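Long-range contact in PixA inclusion body protein (Burkholderia cenocepacia, PDB 4LZK), which is of unknown function but belongs to the PixA family of bacterial inclusion body proteins and probably contributes to such intracellular protein deposits: residues 50-63 with 67-80. Sequence-based numbering, arbitrary orientation.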
loop_
_atom_site.group_PDB
_atom_site.type_symbol
_atom_site.label_atom_id
_atom_site.label_comp_id
_atom_site.label_asym_id
_atom_site.label_seq_id
_atom_site.Cartn_x
_atom_site.Cartn_y
_atom_site.Cartn_z
ATOM N N SER C 50 -2.204 -2.059 16.735
ATOM C CA SER C 50 -1.909 -0.913 15.891
ATOM C C SER C 50 -2.967 -0.749 14.800
ATOM O O SER C 50 -3.054 0.249 14.154
ATOM C CB SER C 50 -0.497 -1.061 15.269
ATOM O OG SER C 50 -0.479 -2.244 14.514
ATOM N N THR C 51 -3.797 -1.750 14.668
ATOM C CA THR C 51 -4.925 -1.769 13.766
ATOM C C THR C 51 -6.005 -0.678 14.120
ATOM O O THR C 51 -6.820 -0.215 13.274
ATOM C CB THR C 51 -5.465 -3.207 13.907
ATOM O OG1 THR C 51 -5.588 -3.810 12.641
ATOM C CG2 THR C 51 -6.643 -3.263 14.658
ATOM N N ALA C 52 -5.984 -0.250 15.363
ATOM C CA ALA C 52 -6.939 0.718 15.889
ATOM C C ALA C 52 -6.552 2.166 15.628
ATOM O O ALA C 52 -7.222 3.076 16.086
ATOM C CB ALA C 52 -7.022 0.521 17.383
ATOM N N LEU C 53 -5.462 2.413 14.936
ATOM C CA LEU C 53 -5.076 3.760 14.742
ATOM C C LEU C 53 -4.312 3.898 13.454
ATOM O O LEU C 53 -4.045 2.908 12.792
ATOM C CB LEU C 53 -4.261 4.269 15.948
ATOM C CG LEU C 53 -2.897 3.558 16.114
ATOM C CD1 LEU C 53 -1.817 4.616 16.239
ATOM C CD2 LEU C 53 -2.950 2.713 17.349
ATOM N N PHE C 54 -3.952 5.112 13.093
ATOM C CA PHE C 54 -3.189 5.398 11.880
ATOM C C PHE C 54 -2.046 6.368 12.292
ATOM O O PHE C 54 -2.246 7.216 13.164
ATOM C CB PHE C 54 -4.094 6.084 10.907
ATOM C CG PHE C 54 -5.377 5.365 10.644
ATOM C CD1 PHE C 54 -5.418 4.306 9.760
ATOM C CD2 PHE C 54 -6.552 5.749 11.252
ATOM C CE1 PHE C 54 -6.617 3.637 9.479
ATOM C CE2 PHE C 54 -7.770 5.079 10.972
ATOM C CZ PHE C 54 -7.788 4.032 10.081
HETATM N N MSE C 55 -0.899 6.270 11.693
HETATM C CA MSE C 55 0.215 7.219 12.024
HETATM C C MSE C 55 0.689 7.827 10.706
HETATM O O MSE C 55 0.800 7.136 9.733
HETATM C CB MSE C 55 1.356 6.522 12.705
HETATM C CG MSE C 55 1.066 6.219 14.180
HETATM SE SE MSE C 55 2.572 5.406 15.146
HETATM C CE MSE C 55 3.499 7.028 15.519
ATOM N N LEU C 56 0.880 9.123 10.696
ATOM C CA LEU C 56 1.304 9.880 9.525
ATOM C C LEU C 56 2.530 10.691 9.895
ATOM O O LEU C 56 2.680 11.096 11.095
ATOM C CB LEU C 56 0.201 10.829 9.197
ATOM C CG LEU C 56 -1.163 10.140 8.912
ATOM C CD1 LEU C 56 -2.143 11.232 8.697
ATOM C CD2 LEU C 56 -1.185 9.164 7.764
ATOM N N ASN C 57 3.373 10.983 8.927
ATOM C CA ASN C 57 4.511 11.828 9.162
ATOM C C ASN C 57 4.808 12.671 7.912
ATOM O O ASN C 57 4.470 12.311 6.787
ATOM C CB ASN C 57 5.767 11.012 9.585
ATOM C CG ASN C 57 6.228 10.107 8.501
ATOM O OD1 ASN C 57 5.709 9.019 8.373
ATOM N ND2 ASN C 57 7.093 10.624 7.588
ATOM N N GLY C 58 5.358 13.835 8.110
ATOM C CA GLY C 58 5.696 14.691 6.974
ATOM C C GLY C 58 6.918 14.190 6.241
ATOM O O GLY C 58 7.734 13.431 6.751
ATOM N N HIS C 59 7.018 14.569 4.993
ATOM C CA HIS C 59 8.152 14.072 4.180
ATOM C C HIS C 59 9.433 14.850 4.409
ATOM O O HIS C 59 9.404 16.007 4.704
ATOM C CB HIS C 59 7.766 14.074 2.716
ATOM C CG HIS C 59 6.596 13.194 2.414
ATOM N ND1 HIS C 59 6.651 11.827 2.583
ATOM C CD2 HIS C 59 5.343 13.477 1.971
ATOM C CE1 HIS C 59 5.492 11.303 2.234
ATOM N NE2 HIS C 59 4.676 12.280 1.866
ATOM N N ALA C 60 10.564 14.196 4.229
ATOM C CA ALA C 60 11.878 14.824 4.343
ATOM C C ALA C 60 12.922 13.925 3.665
ATOM O O ALA C 60 12.698 12.731 3.556
ATOM C CB ALA C 60 12.233 15.060 5.799
ATOM N N PRO C 61 14.081 14.472 3.251
ATOM C CA PRO C 61 15.034 13.566 2.563
ATOM C C PRO C 61 15.576 12.488 3.494
ATOM O O PRO C 61 15.990 12.793 4.592
ATOM C CB PRO C 61 16.139 14.512 2.067
ATOM C CG PRO C 61 15.462 15.855 2.008
ATOM C CD PRO C 61 14.511 15.879 3.181
ATOM N N GLY C 62 15.473 11.230 3.099
ATOM C CA GLY C 62 15.976 10.127 3.868
ATOM C C GLY C 62 14.986 9.659 4.938
ATOM O O GLY C 62 15.312 8.836 5.783
ATOM N N VAL C 63 13.769 10.189 4.905
ATOM C CA VAL C 63 12.753 9.788 5.809
ATOM C C VAL C 63 11.679 9.002 5.010
ATOM O O VAL C 63 11.270 9.450 3.991
ATOM C CB VAL C 63 12.133 11.040 6.439
ATOM C CG1 VAL C 63 10.963 10.656 7.293
ATOM C CG2 VAL C 63 13.179 11.770 7.243
ATOM N N GLU C 67 2.902 5.092 5.426
ATOM C CA GLU C 67 1.939 6.166 5.722
ATOM C C GLU C 67 0.549 5.598 5.979
ATOM O O GLU C 67 0.009 4.887 5.154
ATOM C CB GLU C 67 1.904 7.139 4.528
ATOM C CG GLU C 67 3.263 7.828 4.293
ATOM C CD GLU C 67 3.436 8.665 2.991
ATOM O OE1 GLU C 67 2.775 8.411 1.929
ATOM O OE2 GLU C 67 4.293 9.598 3.044
ATOM N N GLY C 68 -0.031 5.883 7.117
ATOM C CA GLY C 68 -1.334 5.393 7.426
ATOM C C GLY C 68 -1.331 4.284 8.412
ATOM O O GLY C 68 -2.228 4.168 9.203
ATOM N N ASN C 69 -0.372 3.380 8.331
ATOM C CA ASN C 69 -0.368 2.251 9.239
ATOM C C ASN C 69 -0.122 2.645 10.704
ATOM O O ASN C 69 0.757 3.511 10.968
ATOM C CB ASN C 69 0.803 1.392 8.750
ATOM C CG ASN C 69 0.863 0.079 9.415
ATOM O OD1 ASN C 69 0.707 -0.046 10.644
ATOM N ND2 ASN C 69 1.016 -0.945 8.605
ATOM N N GLY C 70 -0.789 2.028 11.684
ATOM C CA GLY C 70 -0.626 2.438 13.053
ATOM C C GLY C 70 0.761 2.105 13.633
ATOM O O GLY C 70 1.207 2.638 14.669
ATOM N N ASN C 71 1.450 1.196 12.942
ATOM C CA ASN C 71 2.806 0.826 13.235
ATOM C C ASN C 71 3.913 1.765 12.690
ATOM O O ASN C 71 5.098 1.701 13.132
ATOM C CB ASN C 71 3.009 -0.597 12.662
ATOM C CG ASN C 71 4.274 -1.205 13.093
ATOM O OD1 ASN C 71 4.383 -1.715 14.218
ATOM N ND2 ASN C 71 5.275 -1.165 12.188
ATOM N N LEU C 72 3.528 2.641 11.794
ATOM C CA LEU C 72 4.361 3.612 11.101
ATOM C C LEU C 72 5.528 3.045 10.284
ATOM O O LEU C 72 5.622 3.335 9.086
ATOM C CB LEU C 72 4.788 4.788 11.986
ATOM C CG LEU C 72 5.296 6.017 11.175
ATOM C CD1 LEU C 72 4.377 6.516 10.091
ATOM C CD2 LEU C 72 5.711 7.167 12.076
ATOM N N GLY C 73 6.404 2.249 10.894
ATOM C CA GLY C 73 7.575 1.734 10.132
ATOM C C GLY C 73 8.464 2.891 9.712
ATOM O O GLY C 73 8.933 2.983 8.555
ATOM N N LEU C 74 8.701 3.833 10.623
ATOM C CA LEU C 74 9.411 5.066 10.281
ATOM C C LEU C 74 10.890 4.758 10.078
ATOM O O LEU C 74 11.492 3.998 10.836
ATOM C CB LEU C 74 9.293 6.061 11.417
ATOM C CG LEU C 74 9.871 7.424 11.236
ATOM C CD1 LEU C 74 9.231 8.264 10.132
ATOM C CD2 LEU C 74 9.833 8.188 12.585
ATOM N N LYS C 75 11.456 5.325 9.046
ATOM C CA LYS C 75 12.908 5.194 8.840
ATOM C C LYS C 75 13.449 6.542 8.651
ATOM O O LYS C 75 13.001 7.254 7.785
ATOM C CB LYS C 75 13.231 4.358 7.631
ATOM C CG LYS C 75 12.904 2.914 7.840
ATOM C CD LYS C 75 12.691 2.260 6.533
ATOM C CE LYS C 75 12.977 0.779 6.569
ATOM N NZ LYS C 75 14.428 0.584 6.235
ATOM N N LEU C 76 14.432 6.928 9.442
ATOM C CA LEU C 76 14.948 8.268 9.302
ATOM C C LEU C 76 16.495 8.338 9.556
ATOM O O LEU C 76 17.135 7.316 9.667
ATOM C CB LEU C 76 14.147 9.221 10.183
ATOM C CG LEU C 76 14.439 9.343 11.696
ATOM C CD1 LEU C 76 13.257 9.971 12.469
ATOM C CD2 LEU C 76 14.849 8.111 12.386
ATOM N N ASN C 77 17.046 9.525 9.571
ATOM C CA ASN C 77 18.490 9.727 9.767
ATOM C C ASN C 77 18.845 9.997 11.229
ATOM O O ASN C 77 18.155 10.783 11.885
ATOM C CB ASN C 77 19.025 10.861 8.876
ATOM C CG ASN C 77 18.476 10.813 7.466
ATOM O OD1 ASN C 77 19.083 10.167 6.588
ATOM N ND2 ASN C 77 17.297 11.513 7.225
ATOM N N VAL C 78 19.892 9.342 11.758
ATOM C CA VAL C 78 20.443 9.828 13.011
ATOM C C VAL C 78 20.623 11.355 12.946
ATOM O O VAL C 78 21.195 11.889 11.992
ATOM C CB VAL C 78 21.791 9.146 13.314
ATOM C CG1 VAL C 78 22.481 9.789 14.510
ATOM C CG2 VAL C 78 21.583 7.699 13.483
ATOM N N GLY C 79 20.211 12.070 13.954
ATOM C CA GLY C 79 20.187 13.508 13.899
ATOM C C GLY C 79 18.803 14.139 13.760
ATOM O O GLY C 79 18.594 15.237 14.226
ATOM N N ASP C 80 17.868 13.453 13.092
ATOM C CA ASP C 80 16.548 13.981 12.821
ATOM C C ASP C 80 15.790 14.102 14.130
ATOM O O ASP C 80 15.819 13.186 14.975
ATOM C CB ASP C 80 15.785 13.081 11.846
ATOM C CG ASP C 80 16.402 13.117 10.383
ATOM O OD1 ASP C 80 17.357 13.954 10.165
ATOM O OD2 ASP C 80 15.971 12.292 9.509
HETATM O O HOH W 1 -3.490 0.646 11.367
#
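M55 reaches from strand 53-57 toward residues 69-72. Its CB lies 3.5 Å from N69 O, its CG meets G70 O, its SE comes to 3.1 Å from that same G70 O and also rests on L72 CB, and its CE touches L72 CD2. The two side chains cross at about a right angle, the M55 chain bending at its last torsion (chi3 82°), with I22, W180 and W182 around it. The M55 backbone holds the loop as well: G68 N donates to M55 O (3.0 Å), and M55 N gives a weak bond to N69 O. Water 1 bridges L53 O and G70 N. L72 CD1 packs 3.3 Å from N57 OD1, an oxygen that accepts from S65 OG. At the far end V63 CG2 lies against L76 CB (4.0 Å). N77 ND2 donates to P61 O in the carbonyl plane, on a lone pair, and to the syn lone pair of D80 OD2 (2.8 Å), which N77 N meets from above the carboxylate. Strands 53-57 and 72-76 belong to different sheets, their axes 7.9 Å apart and 20° from parallel; M55, L72, L74 and V63 pack between them with the N57 amide, whose ND2 donates to G58 O, a sandwich-like arrangement consistent with the family's cupredoxin-like clan. Hydrogen bonds between the segments fall at the two ends, where two donors on D80 OD2 would probably stabilise its negative charge.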